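Local coordinates for protein acetyl xylan esterase (Paenibacillus sp. R4, PDB 6AGQ) that probably hydrolyses acetyl esters on xylan and related substrates, as a cold-active acetyl xylan esterase of the alpha/beta-hydrolase superfamily, at residues V60-D63 with P69-G72; D119-G124 with Y158-R163; L86-K91 with D166-R171; D63-T68 with Y154-L159; Q48-K53 with G100-L105. All coordinates share one frame; numbering follows the deposited sequence.

In the fold
Contacts 1, 2 and 4 form one cluster: the centres of contacts 2 and 4 are about 6 Å apart and those of contacts 1 and 2 about 9 Å. Contact 1 is the hairpin of strands 55-63 and 69-77, contact 4 its turn, and contact 2 the loop after strand 114-118; helix 153-170 serves contacts 2, 3 and 4. Contact 3, centred about 14 Å from contact 1, lays the end of that helix on strand 86-92. Contact 5 lies at the periphery, about 27 Å from contact 4 between centres. None of the segments includes Ser185, the probable nucleophile on the elbow between strand 179-184 and helix 186-197.

Contact 1: V60-D63 with P69-G72; sequences VVYD and PIHG
Ile70 lies over one face of the Tyr62 ring, with Ile70 CB 4.1 Å from the Tyr62 ring centroid and 14° off its normal, a CH-pi contact; Ile70 CG1 reaches Tyr62 CE2 at 3.9 Å. The first torsion of Tyr62 (chi1 63°) sets CG between its backbone N and carbonyl carbon, which brings the ring across to the neighbouring strand. Facing the other way from the sheet, Val61 CG2 sits over the His71 imidazole, 4.2 Å from the ring centroid, and touches Pro69 CB at 3.5 Å. Antiparallel pairing positions both groups. Val60-Gly72 and Tyr62-Ile70 are hydrogen-bonded pairs, and the bond from Ile70 N to Tyr62 O measures 2.7 Å at 165°. In the non-hydrogen-bonded pair Val61-His71, Val61 CA instead approaches Ile70 O at 3.2 Å. Tyr62 OH hydrogen-bonds Asp160 O of helix 153-170. An alanine here, without ring or hydroxyl, would probably leave a gap over Ile70 and cost Asp160 O this partner. The two strands form a beta hairpin: helix 153-170 packs on the face bearing Val60, Tyr62 and Ile70, while strands 43-46 and 114-118 flank the hairpin within the sheet.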
# COMPACT_ATOMS: atom_id res chain seq x y z
N VAL A 60 -13.35 -1.40 -40.36
CA VAL A 60 -14.55 -0.60 -40.63
C VAL A 60 -14.30 0.82 -40.12
O VAL A 60 -13.69 0.99 -39.04
CB VAL A 60 -15.72 -1.33 -39.95
CG1 VAL A 60 -16.83 -0.41 -39.55
CG2 VAL A 60 -16.18 -2.49 -40.83
N VAL A 61 -14.72 1.82 -40.91
CA VAL A 61 -14.77 3.24 -40.50
C VAL A 61 -16.11 3.83 -40.96
O VAL A 61 -16.58 3.54 -42.08
CB VAL A 61 -13.52 4.05 -40.94
CG1 VAL A 61 -13.30 4.04 -42.45
CG2 VAL A 61 -13.60 5.48 -40.42
N TYR A 62 -16.79 4.52 -40.04
CA TYR A 62 -17.92 5.36 -40.40
C TYR A 62 -17.79 6.73 -39.76
O TYR A 62 -17.15 6.89 -38.76
CB TYR A 62 -19.29 4.68 -40.10
CG TYR A 62 -19.56 4.38 -38.64
CD1 TYR A 62 -19.18 3.17 -38.06
CD2 TYR A 62 -20.21 5.32 -37.84
CE1 TYR A 62 -19.39 2.94 -36.71
CE2 TYR A 62 -20.43 5.09 -36.51
CZ TYR A 62 -20.05 3.88 -35.94
OH TYR A 62 -20.27 3.67 -34.58
N ASP A 63 -18.45 7.72 -40.32
CA ASP A 63 -18.43 9.09 -39.73
C ASP A 63 -19.40 9.22 -38.54
O ASP A 63 -20.56 8.76 -38.60
CB ASP A 63 -18.84 10.15 -40.76
CG ASP A 63 -17.76 10.42 -41.82
OD1 ASP A 63 -16.65 9.84 -41.78
OD2 ASP A 63 -18.06 11.26 -42.70
N PRO A 69 -14.00 10.10 -37.77
CA PRO A 69 -14.01 8.74 -38.30
C PRO A 69 -13.98 7.70 -37.18
O PRO A 69 -12.97 7.59 -36.50
CB PRO A 69 -12.70 8.66 -39.15
CG PRO A 69 -11.82 9.72 -38.60
CD PRO A 69 -12.70 10.78 -37.98
N ILE A 70 -15.07 6.96 -37.00
CA ILE A 70 -15.13 5.96 -35.94
C ILE A 70 -14.64 4.65 -36.51
O ILE A 70 -15.20 4.16 -37.45
CB ILE A 70 -16.57 5.75 -35.44
CG1 ILE A 70 -17.31 7.09 -35.17
CG2 ILE A 70 -16.57 4.79 -34.28
CD1 ILE A 70 -16.56 8.14 -34.35
N HIS A 71 -13.59 4.08 -35.93
CA HIS A 71 -13.09 2.77 -36.36
C HIS A 71 -13.67 1.57 -35.62
O HIS A 71 -14.08 1.63 -34.46
CB HIS A 71 -11.58 2.72 -36.26
CG HIS A 71 -10.92 3.75 -37.09
ND1 HIS A 71 -10.83 5.07 -36.68
CD2 HIS A 71 -10.40 3.71 -38.33
CE1 HIS A 71 -10.23 5.78 -37.61
NE2 HIS A 71 -9.98 4.99 -38.63
N GLY A 72 -13.76 0.48 -36.32
CA GLY A 72 -14.23 -0.75 -35.74
C GLY A 72 -13.81 -2.01 -36.46
O GLY A 72 -12.99 -2.00 -37.44

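Contact 2: D119-G124 with Y158-R163; sequences DVRGQG and YLDCIR
Arg121 grips the carboxylate of Asp160 side-on, through NE and NH1, in a buried salt bridge. Arg121 NE donates to Asp160 OD2 at 2.9 Å in a nearly straight bond, and Arg121 NH1 donates to Asp160 OD1 at 3.3 Å. Each oxygen uses its syn lone pair, and the guanidinium and carboxylate planes are only 17° apart, the geometry of a bidentate pair. A weak third bond runs from Arg121 NH1 to Asp160 OD2 at 3.4 Å.

The arginine reaches this position by a bent path. Its first torsion (chi1 59°) holds CG between the backbone N and the carbonyl carbon, and the bend at chi3 (61°) swings the NE edge round to the acid. The chain thus curls about one oxygen, Arg121 CG lying 3.8 Å from Asp160 OD2. The guanidinium has further partners: NH1 also forms a salt bridge with Asp66 OD1, and NH2 one with Asp129 OD1. Three carboxylates around one guanidinium hold its rotation.

Arg121, Gly122 and Gln123 fit the Arg-Gly-Gln signature of carbohydrate esterase family 7. They lie in a type II beta turn from Val120 to Gln123, closed by Gln123 N to Val120 O at 3.2 Å. This loop follows strand 114-118; Val120 packs on Val157 of helix 153-170 and Leu190 of helix 186-197, while Asp160 borders Ile70 of strand 69-77.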
# COMPACT_ATOMS: atom_id res chain seq x y z
N ASP A 119 -14.39 1.73 -31.49
CA ASP A 119 -13.72 2.72 -30.65
C ASP A 119 -14.69 3.82 -30.13
O ASP A 119 -15.53 4.29 -30.85
CB ASP A 119 -12.71 3.46 -31.45
CG ASP A 119 -11.42 2.64 -31.81
OD1 ASP A 119 -11.09 1.57 -31.20
OD2 ASP A 119 -10.72 3.16 -32.72
N VAL A 120 -14.46 4.28 -28.90
CA VAL A 120 -15.10 5.43 -28.29
C VAL A 120 -14.11 6.55 -28.55
O VAL A 120 -12.92 6.40 -28.32
CB VAL A 120 -15.29 5.26 -26.75
CG1 VAL A 120 -15.86 6.54 -26.12
CG2 VAL A 120 -16.17 4.08 -26.44
N ARG A 121 -14.62 7.64 -29.09
CA ARG A 121 -13.84 8.71 -29.63
C ARG A 121 -12.76 9.35 -28.71
O ARG A 121 -12.99 9.67 -27.55
CB ARG A 121 -14.79 9.77 -30.17
CG ARG A 121 -15.72 10.32 -29.11
CD ARG A 121 -16.23 11.66 -29.52
NE ARG A 121 -16.97 11.51 -30.76
CZ ARG A 121 -17.15 12.47 -31.65
NH1 ARG A 121 -17.89 12.23 -32.72
NH2 ARG A 121 -16.61 13.69 -31.43
N GLY A 122 -11.52 9.40 -29.17
CA GLY A 122 -10.48 9.98 -28.36
C GLY A 122 -9.87 9.06 -27.34
O GLY A 122 -8.95 9.48 -26.69
N GLN A 123 -10.33 7.82 -27.19
CA GLN A 123 -9.75 6.96 -26.17
C GLN A 123 -8.54 6.14 -26.68
O GLN A 123 -7.86 6.60 -27.56
CB GLN A 123 -10.81 6.17 -25.46
CG GLN A 123 -11.81 7.12 -24.84
CD GLN A 123 -12.83 6.45 -23.95
OE1 GLN A 123 -12.71 5.27 -23.66
NE2 GLN A 123 -13.83 7.20 -23.52
N GLY A 124 -8.28 4.93 -26.20
CA GLY A 124 -7.00 4.30 -26.47
C GLY A 124 -6.89 3.70 -27.84
O GLY A 124 -6.25 2.67 -28.00
N TYR A 158 -22.62 9.14 -27.49
CA TYR A 158 -23.89 8.41 -27.58
C TYR A 158 -24.41 8.39 -28.99
O TYR A 158 -24.95 7.38 -29.47
CB TYR A 158 -24.96 8.96 -26.64
CG TYR A 158 -24.75 8.66 -25.17
CD1 TYR A 158 -23.52 8.26 -24.66
CD2 TYR A 158 -25.76 8.82 -24.27
CE1 TYR A 158 -23.34 8.00 -23.31
CE2 TYR A 158 -25.55 8.63 -22.90
CZ TYR A 158 -24.36 8.21 -22.45
OH TYR A 158 -24.14 7.99 -21.12
N LEU A 159 -24.25 9.50 -29.68
CA LEU A 159 -24.61 9.52 -31.11
C LEU A 159 -23.78 8.56 -31.96
O LEU A 159 -24.31 7.94 -32.88
CB LEU A 159 -24.46 10.97 -31.66
CG LEU A 159 -25.42 11.95 -31.04
CD1 LEU A 159 -25.14 13.35 -31.56
CD2 LEU A 159 -26.89 11.62 -31.25
N ASP A 160 -22.46 8.49 -31.74
CA ASP A 160 -21.60 7.47 -32.44
C ASP A 160 -22.13 6.05 -32.22
O ASP A 160 -22.11 5.21 -33.14
CB ASP A 160 -20.19 7.48 -31.95
CG ASP A 160 -19.46 8.82 -32.16
OD1 ASP A 160 -19.87 9.61 -33.06
OD2 ASP A 160 -18.47 9.10 -31.39
N CYS A 161 -22.64 5.81 -30.99
CA CYS A 161 -23.14 4.52 -30.55
C CYS A 161 -24.44 4.16 -31.21
O CYS A 161 -24.71 2.99 -31.36
CB CYS A 161 -23.25 4.41 -29.01
SG CYS A 161 -21.64 4.43 -28.16
N ILE A 162 -25.27 5.17 -31.51
CA ILE A 162 -26.52 4.96 -32.26
C ILE A 162 -26.19 4.77 -33.75
O ILE A 162 -26.81 3.96 -34.50
CB ILE A 162 -27.48 6.18 -32.05
CG1 ILE A 162 -28.16 6.07 -30.66
CG2 ILE A 162 -28.53 6.32 -33.18
CD1 ILE A 162 -28.76 7.40 -30.20
N ARG A 163 -25.20 5.52 -34.19
CA ARG A 163 -24.73 5.35 -35.55
C ARG A 163 -24.07 3.97 -35.81
O ARG A 163 -24.12 3.50 -36.95
CB ARG A 163 -23.83 6.52 -35.94
CG ARG A 163 -24.65 7.79 -36.05
CD ARG A 163 -23.79 9.03 -36.02
NE ARG A 163 -23.14 9.25 -37.32
CZ ARG A 163 -23.70 9.78 -38.39
NH1 ARG A 163 -24.99 10.19 -38.40
NH2 ARG A 163 -22.94 9.92 -39.48

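Contact 3: L86-K91 with D166-R171; sequences LPVLVK and DFVCSR
Val168 points both of its methyls at a pair of strand valines, Val88 and Val90, two positions apart and therefore facing the same way. Its CG1 meets one methyl of each, with Val168 CG1 3.8 Å from Val88 CG2 and 4.0 Å from Val90 CG2. The other branch does nearly the same: Val168 CG2 is 3.9 Å from Val88 CG1. Val88 thus answers with both methyls and Val90 with CG2, and each strand side chain crosses Val168 at a slant. For Val90 the torsion (chi1 176°) puts CG1 anti to the backbone N, leaving CG2 as the branch directed to the helix. In alpha/beta-hydrolase manner, helix 153-170 here packs on a central sheet, where strand 86-92 runs between strands 114-118 and 179-184; Leu116 of the former also touches Val168. Leu89, between the two valines, turns away from this helix. Farther from the strand, Phe167, the neighbour of Val168 in sequence, sets CE1 over the centre of the Arg171 guanidinium, 3.5 Å above its plane. Arg171 NE and NH2 both bind Ser170 OG in that plane, the NH2 bond measuring 2.9 Å, while Ser170 OG donates to Phe167 O at 2.6 Å.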
# COMPACT_ATOMS: atom_id res chain seq x y z
N LEU A 86 -28.85 -12.69 -40.50
CA LEU A 86 -27.92 -12.85 -39.42
C LEU A 86 -28.32 -11.98 -38.25
O LEU A 86 -28.40 -10.74 -38.40
CB LEU A 86 -26.47 -12.46 -39.83
CG LEU A 86 -25.79 -13.34 -40.86
CD1 LEU A 86 -24.36 -12.91 -41.04
CD2 LEU A 86 -25.80 -14.81 -40.50
N PRO A 87 -28.48 -12.58 -37.07
CA PRO A 87 -28.55 -11.71 -35.87
C PRO A 87 -27.23 -10.96 -35.63
O PRO A 87 -26.22 -11.26 -36.26
CB PRO A 87 -28.92 -12.68 -34.73
CG PRO A 87 -28.72 -14.07 -35.27
CD PRO A 87 -28.58 -14.01 -36.76
N VAL A 88 -27.26 -9.92 -34.80
CA VAL A 88 -26.08 -9.08 -34.67
C VAL A 88 -25.88 -8.59 -33.24
O VAL A 88 -26.82 -8.27 -32.57
CB VAL A 88 -26.03 -7.89 -35.69
CG1 VAL A 88 -27.10 -6.86 -35.47
CG2 VAL A 88 -24.70 -7.16 -35.66
N LEU A 89 -24.62 -8.54 -32.82
CA LEU A 89 -24.22 -8.04 -31.53
C LEU A 89 -23.30 -6.82 -31.69
O LEU A 89 -22.29 -6.82 -32.45
CB LEU A 89 -23.56 -9.17 -30.76
CG LEU A 89 -23.35 -8.89 -29.29
CD1 LEU A 89 -23.56 -10.16 -28.50
CD2 LEU A 89 -21.97 -8.28 -29.02
N VAL A 90 -23.63 -5.76 -30.99
CA VAL A 90 -22.76 -4.56 -30.97
C VAL A 90 -22.14 -4.46 -29.61
O VAL A 90 -22.85 -4.37 -28.55
CB VAL A 90 -23.57 -3.28 -31.37
CG1 VAL A 90 -22.72 -2.04 -31.27
CG2 VAL A 90 -24.08 -3.41 -32.81
N LYS A 91 -20.82 -4.48 -29.61
CA LYS A 91 -20.02 -4.38 -28.41
C LYS A 91 -19.41 -2.95 -28.22
O LYS A 91 -18.79 -2.39 -29.12
CB LYS A 91 -18.89 -5.40 -28.48
CG LYS A 91 -17.91 -5.33 -27.36
CD LYS A 91 -16.99 -6.55 -27.29
CE LYS A 91 -16.05 -6.42 -26.09
NZ LYS A 91 -14.99 -7.46 -26.17
N ASP A 166 -26.99 2.13 -36.97
CA ASP A 166 -27.17 2.51 -38.42
C ASP A 166 -26.20 1.70 -39.28
O ASP A 166 -26.55 1.27 -40.36
CB ASP A 166 -26.86 4.03 -38.75
CG ASP A 166 -27.78 5.07 -38.02
OD1 ASP A 166 -28.82 4.69 -37.46
OD2 ASP A 166 -27.45 6.30 -38.02
N PHE A 167 -24.95 1.54 -38.84
CA PHE A 167 -24.00 0.73 -39.61
C PHE A 167 -24.45 -0.73 -39.72
O PHE A 167 -24.52 -1.27 -40.84
CB PHE A 167 -22.58 0.75 -39.07
CG PHE A 167 -21.64 -0.18 -39.82
CD1 PHE A 167 -21.08 0.21 -41.03
CD2 PHE A 167 -21.34 -1.48 -39.32
CE1 PHE A 167 -20.24 -0.67 -41.73
CE2 PHE A 167 -20.49 -2.35 -39.98
CZ PHE A 167 -19.93 -1.96 -41.19
N VAL A 168 -24.75 -1.38 -38.59
CA VAL A 168 -25.12 -2.77 -38.72
C VAL A 168 -26.40 -2.93 -39.52
O VAL A 168 -26.51 -3.91 -40.27
CB VAL A 168 -25.14 -3.60 -37.40
CG1 VAL A 168 -23.75 -3.63 -36.80
CG2 VAL A 168 -26.20 -3.16 -36.39
N CYS A 169 -27.35 -2.00 -39.38
CA CYS A 169 -28.62 -2.09 -40.15
C CYS A 169 -28.43 -1.86 -41.66
O CYS A 169 -29.14 -2.43 -42.48
CB CYS A 169 -29.67 -1.14 -39.62
SG CYS A 169 -30.27 -1.72 -38.04
N SER A 170 -27.45 -1.05 -42.02
CA SER A 170 -27.02 -0.97 -43.43
C SER A 170 -26.37 -2.24 -44.03
O SER A 170 -26.25 -2.31 -45.26
CB SER A 170 -26.05 0.20 -43.62
OG SER A 170 -24.75 -0.18 -43.18
N ARG A 171 -25.95 -3.22 -43.23
CA ARG A 171 -25.41 -4.48 -43.80
C ARG A 171 -26.57 -5.32 -44.30
O ARG A 171 -27.53 -5.56 -43.59
CB ARG A 171 -24.57 -5.29 -42.79
CG ARG A 171 -23.43 -4.51 -42.11
CD ARG A 171 -22.38 -3.99 -43.11
NE ARG A 171 -22.67 -2.63 -43.58
CZ ARG A 171 -22.06 -1.99 -44.58
NH1 ARG A 171 -21.07 -2.55 -45.24
NH2 ARG A 171 -22.40 -0.74 -44.87

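Contact 4: D63-T68 with Y154-L159; sequences DGADGT and YKQVYL
Asp66 and Gln156 meet flat side to flat side, where the type I beta turn Gly64-Gly67, at the tip of the hairpin of strands 55-63 and 69-77, reaches helix 153-170. The carboxylate and amide planes are 14° apart and stacked. Followed outward, the aspartate meets the glutamine at every step. Asp66 CB lies 4.0 Å from Gln156 OE1; Asp66 CG lies 4.0 Å from Gln156 CD, carboxylate carbon against amide carbon; and Asp66 OD2 comes to 4.2 Å from Gln156 CG. The other oxygen turns back into its own loop: Asp66 OD1 accepts from Thr68 N at 3.3 Å, making an Asx turn, and both that N-H and the Thr68 hydroxyl approach from the same face of the carboxylate. Arg121 supplies a further, charged partner, so the group's rotation is fixed by three donors on one oxygen. A first torsion of 73° places Asp66 CG between its backbone N and carbonyl carbon, folding the side chain over the glutamine; Gln156 in turn bends at chi2 (-73°), laying its amide along the turn. Asp66 N makes a weak hydrogen bond to Gln156 OE1 at 3.4 Å. Beside it Ala65 CB faces two helix side chains, 3.6 Å from Gln156 OE1 and 4.2 Å from Leu159 CD1, while Thr68 OG1 adds a second bond within the loop, donating to Asp66 OD1 at 2.7 Å.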
# COMPACT_ATOMS: atom_id res chain seq x y z
N ASP A 63 -18.45 7.72 -40.32
CA ASP A 63 -18.43 9.09 -39.73
C ASP A 63 -19.40 9.22 -38.54
O ASP A 63 -20.56 8.76 -38.60
CB ASP A 63 -18.84 10.15 -40.76
CG ASP A 63 -17.76 10.42 -41.82
OD1 ASP A 63 -16.65 9.84 -41.78
OD2 ASP A 63 -18.06 11.26 -42.70
N GLY A 64 -18.94 9.88 -37.48
CA GLY A 64 -19.84 10.36 -36.45
C GLY A 64 -20.62 11.55 -36.98
O GLY A 64 -20.39 12.03 -38.10
N ALA A 65 -21.52 12.04 -36.15
CA ALA A 65 -22.38 13.15 -36.51
C ALA A 65 -21.60 14.42 -36.78
O ALA A 65 -21.98 15.16 -37.68
CB ALA A 65 -23.42 13.40 -35.43
N ASP A 66 -20.48 14.63 -36.07
CA ASP A 66 -19.59 15.77 -36.34
C ASP A 66 -18.43 15.44 -37.34
O ASP A 66 -17.47 16.19 -37.46
CB ASP A 66 -19.07 16.40 -35.00
CG ASP A 66 -18.00 15.50 -34.27
OD1 ASP A 66 -17.81 14.32 -34.68
OD2 ASP A 66 -17.36 15.97 -33.27
N GLY A 67 -18.51 14.35 -38.06
CA GLY A 67 -17.42 14.01 -38.99
C GLY A 67 -16.23 13.22 -38.45
O GLY A 67 -15.35 12.87 -39.21
N THR A 68 -16.14 12.96 -37.14
CA THR A 68 -15.06 12.08 -36.60
C THR A 68 -15.12 10.64 -37.24
O THR A 68 -16.17 10.04 -37.24
CB THR A 68 -15.24 11.94 -35.07
OG1 THR A 68 -15.41 13.22 -34.45
CG2 THR A 68 -14.09 11.23 -34.42
N TYR A 154 -19.97 13.14 -23.75
CA TYR A 154 -20.77 11.95 -24.02
C TYR A 154 -21.90 12.21 -24.96
O TYR A 154 -22.52 11.23 -25.40
CB TYR A 154 -21.19 11.15 -22.76
CG TYR A 154 -20.06 10.30 -22.16
CD1 TYR A 154 -19.67 9.08 -22.75
CD2 TYR A 154 -19.43 10.68 -20.97
CE1 TYR A 154 -18.63 8.31 -22.24
CE2 TYR A 154 -18.42 9.90 -20.40
CZ TYR A 154 -18.01 8.73 -21.03
OH TYR A 154 -17.03 7.99 -20.47
N LYS A 155 -22.16 13.47 -25.35
CA LYS A 155 -23.20 13.67 -26.34
C LYS A 155 -22.82 13.03 -27.68
O LYS A 155 -23.52 12.19 -28.16
CB LYS A 155 -23.55 15.13 -26.54
CG LYS A 155 -24.75 15.32 -27.45
CD LYS A 155 -25.03 16.80 -27.74
CE LYS A 155 -24.58 17.20 -29.10
NZ LYS A 155 -24.70 18.67 -29.24
N GLN A 156 -21.72 13.45 -28.27
CA GLN A 156 -21.26 12.87 -29.49
C GLN A 156 -20.89 11.38 -29.32
O GLN A 156 -21.10 10.60 -30.26
CB GLN A 156 -20.09 13.66 -30.11
CG GLN A 156 -20.54 14.95 -30.78
CD GLN A 156 -21.29 14.71 -32.10
OE1 GLN A 156 -21.03 13.74 -32.81
NE2 GLN A 156 -22.23 15.58 -32.41
N VAL A 157 -20.45 10.94 -28.13
CA VAL A 157 -20.23 9.47 -27.93
C VAL A 157 -21.52 8.67 -28.11
O VAL A 157 -21.53 7.63 -28.81
CB VAL A 157 -19.54 9.20 -26.56
CG1 VAL A 157 -19.30 7.73 -26.34
CG2 VAL A 157 -18.21 9.94 -26.50
N TYR A 158 -22.62 9.14 -27.49
CA TYR A 158 -23.89 8.41 -27.58
C TYR A 158 -24.41 8.39 -28.99
O TYR A 158 -24.95 7.38 -29.47
CB TYR A 158 -24.96 8.96 -26.64
CG TYR A 158 -24.75 8.66 -25.17
CD1 TYR A 158 -23.52 8.26 -24.66
CD2 TYR A 158 -25.76 8.82 -24.27
CE1 TYR A 158 -23.34 8.00 -23.31
CE2 TYR A 158 -25.55 8.63 -22.90
CZ TYR A 158 -24.36 8.21 -22.45
OH TYR A 158 -24.14 7.99 -21.12
N LEU A 159 -24.25 9.50 -29.68
CA LEU A 159 -24.61 9.52 -31.11
C LEU A 159 -23.78 8.56 -31.96
O LEU A 159 -24.31 7.94 -32.88
CB LEU A 159 -24.46 10.97 -31.66
CG LEU A 159 -25.42 11.95 -31.04
CD1 LEU A 159 -25.14 13.35 -31.56
CD2 LEU A 159 -26.89 11.62 -31.25

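Contact 5: Q48-K53 with G100-L105; sequences QDYPLK and GYPNEL
Two surface loops of the alpha/beta fold meet through Tyr50 and the Pro102-Asn103 pair: one joins strands 43-46 and 55-63, the other leads from strand 86-92 to helix 106-110. With CG anti to the backbone N (chi1 -164°), Tyr50 extends its ring across to the second loop. Its hydroxyl does most of the touching. Asn103 N gives Tyr50 OH a weak hydrogen bond of 3.2 Å, bent to 134°, and Asn103 OD1 is 3.3 Å from Tyr50 OH. Pro102 lies obliquely to the ring, Pro102 CD being 3.7 Å from Tyr50 OH and Pro102 CG 4.1 Å from Tyr50 CE1. A ring atom of the next residue, Pro51 CD, lies 3.4 Å above the plane of the Tyr50 ring and probably limits its turning. Leu52 CD2 adds a looser contact, 4.4 Å from Asn103 CB. With a serine in place of Tyr50, Asn103 N would probably lose its hydroxyl partner and a gap would open against Pro102. Met314 of a neighbouring subunit packs on Pro51 and Leu52. Within the chain, Tyr50 and Pro102 both rest on Ile57 of strand 55-63, and Pro102 also on Trp73 of strand 69-77.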
# COMPACT_ATOMS: atom_id res chain seq x y z
N GLN A 48 -7.23 -9.74 -44.94
CA GLN A 48 -6.65 -10.92 -45.61
C GLN A 48 -5.63 -11.55 -44.65
O GLN A 48 -4.96 -10.83 -43.89
CB GLN A 48 -5.97 -10.53 -46.94
CG GLN A 48 -6.77 -9.65 -47.94
CD GLN A 48 -8.03 -10.30 -48.52
OE1 GLN A 48 -9.08 -9.67 -48.55
NE2 GLN A 48 -7.94 -11.55 -48.99
N ASP A 49 -5.50 -12.88 -44.65
CA ASP A 49 -4.47 -13.55 -43.81
C ASP A 49 -4.56 -13.25 -42.29
O ASP A 49 -3.57 -12.85 -41.67
CB ASP A 49 -3.05 -13.19 -44.31
CG ASP A 49 -1.94 -14.06 -43.66
OD1 ASP A 49 -2.10 -15.30 -43.62
OD2 ASP A 49 -0.90 -13.49 -43.21
N TYR A 50 -5.75 -13.41 -41.73
CA TYR A 50 -5.93 -13.49 -40.29
C TYR A 50 -5.89 -15.00 -40.12
O TYR A 50 -6.32 -15.72 -41.04
CB TYR A 50 -7.29 -12.92 -39.83
CG TYR A 50 -7.37 -12.65 -38.36
CD1 TYR A 50 -6.69 -11.57 -37.82
CD2 TYR A 50 -8.08 -13.46 -37.49
CE1 TYR A 50 -6.74 -11.28 -36.46
CE2 TYR A 50 -8.14 -13.18 -36.09
CZ TYR A 50 -7.46 -12.08 -35.57
OH TYR A 50 -7.45 -11.71 -34.17
N PRO A 51 -5.40 -15.49 -38.96
CA PRO A 51 -5.36 -16.97 -38.79
C PRO A 51 -6.72 -17.71 -38.79
O PRO A 51 -6.80 -18.80 -39.31
CB PRO A 51 -4.65 -17.14 -37.43
CG PRO A 51 -3.97 -15.84 -37.19
CD PRO A 51 -4.81 -14.78 -37.82
N LEU A 52 -7.76 -17.13 -38.19
CA LEU A 52 -9.14 -17.69 -38.27
C LEU A 52 -9.72 -17.52 -39.67
O LEU A 52 -9.97 -16.39 -40.11
CB LEU A 52 -10.10 -17.02 -37.26
CG LEU A 52 -10.28 -17.57 -35.84
CD1 LEU A 52 -9.18 -18.52 -35.38
CD2 LEU A 52 -10.39 -16.40 -34.86
N LYS A 53 -9.89 -18.63 -40.37
CA LYS A 53 -10.55 -18.68 -41.67
C LYS A 53 -12.03 -19.08 -41.58
O LYS A 53 -12.71 -18.98 -42.55
CB LYS A 53 -9.76 -19.59 -42.61
CG LYS A 53 -10.09 -19.43 -44.09
CD LYS A 53 -8.92 -19.82 -45.01
CE LYS A 53 -9.34 -20.69 -46.20
NZ LYS A 53 -9.61 -22.08 -45.75
N GLY A 100 -10.44 -3.32 -29.62
CA GLY A 100 -9.74 -4.57 -29.33
C GLY A 100 -9.28 -5.36 -30.56
O GLY A 100 -8.88 -4.78 -31.59
N TYR A 101 -9.43 -6.68 -30.51
CA TYR A 101 -8.87 -7.53 -31.54
C TYR A 101 -10.00 -8.37 -32.05
O TYR A 101 -10.89 -8.71 -31.28
CB TYR A 101 -7.68 -8.38 -30.97
CG TYR A 101 -6.58 -7.54 -30.35
CD1 TYR A 101 -6.64 -7.13 -28.99
CD2 TYR A 101 -5.47 -7.15 -31.10
CE1 TYR A 101 -5.64 -6.34 -28.43
CE2 TYR A 101 -4.45 -6.36 -30.55
CZ TYR A 101 -4.54 -5.97 -29.22
OH TYR A 101 -3.50 -5.20 -28.70
N PRO A 102 -9.97 -8.73 -33.35
CA PRO A 102 -11.12 -9.45 -33.90
C PRO A 102 -11.39 -10.83 -33.30
O PRO A 102 -12.55 -11.26 -33.25
CB PRO A 102 -10.76 -9.59 -35.40
CG PRO A 102 -9.66 -8.59 -35.65
CD PRO A 102 -8.97 -8.37 -34.37
N ASN A 103 -10.36 -11.54 -32.81
CA ASN A 103 -10.58 -12.87 -32.17
C ASN A 103 -11.55 -12.84 -30.96
O ASN A 103 -12.17 -13.84 -30.64
CB ASN A 103 -9.25 -13.52 -31.71
CG ASN A 103 -8.55 -12.69 -30.65
OD1 ASN A 103 -8.00 -11.66 -30.94
ND2 ASN A 103 -8.64 -13.11 -29.41
N GLU A 104 -11.69 -11.68 -30.31
CA GLU A 104 -12.65 -11.50 -29.24
C GLU A 104 -14.10 -11.45 -29.68
O GLU A 104 -14.99 -11.43 -28.84
CB GLU A 104 -12.38 -10.17 -28.52
CG GLU A 104 -11.00 -10.00 -27.89
CD GLU A 104 -10.87 -8.60 -27.30
OE1 GLU A 104 -11.92 -8.05 -26.87
OE2 GLU A 104 -9.74 -8.04 -27.28
N LEU A 105 -14.36 -11.36 -30.97
CA LEU A 105 -15.72 -11.45 -31.49
C LEU A 105 -16.04 -12.84 -32.07
O LEU A 105 -17.17 -13.10 -32.47
CB LEU A 105 -15.90 -10.38 -32.55
CG LEU A 105 -15.57 -8.95 -32.12
CD1 LEU A 105 -15.72 -7.94 -33.27
CD2 LEU A 105 -16.48 -8.55 -30.96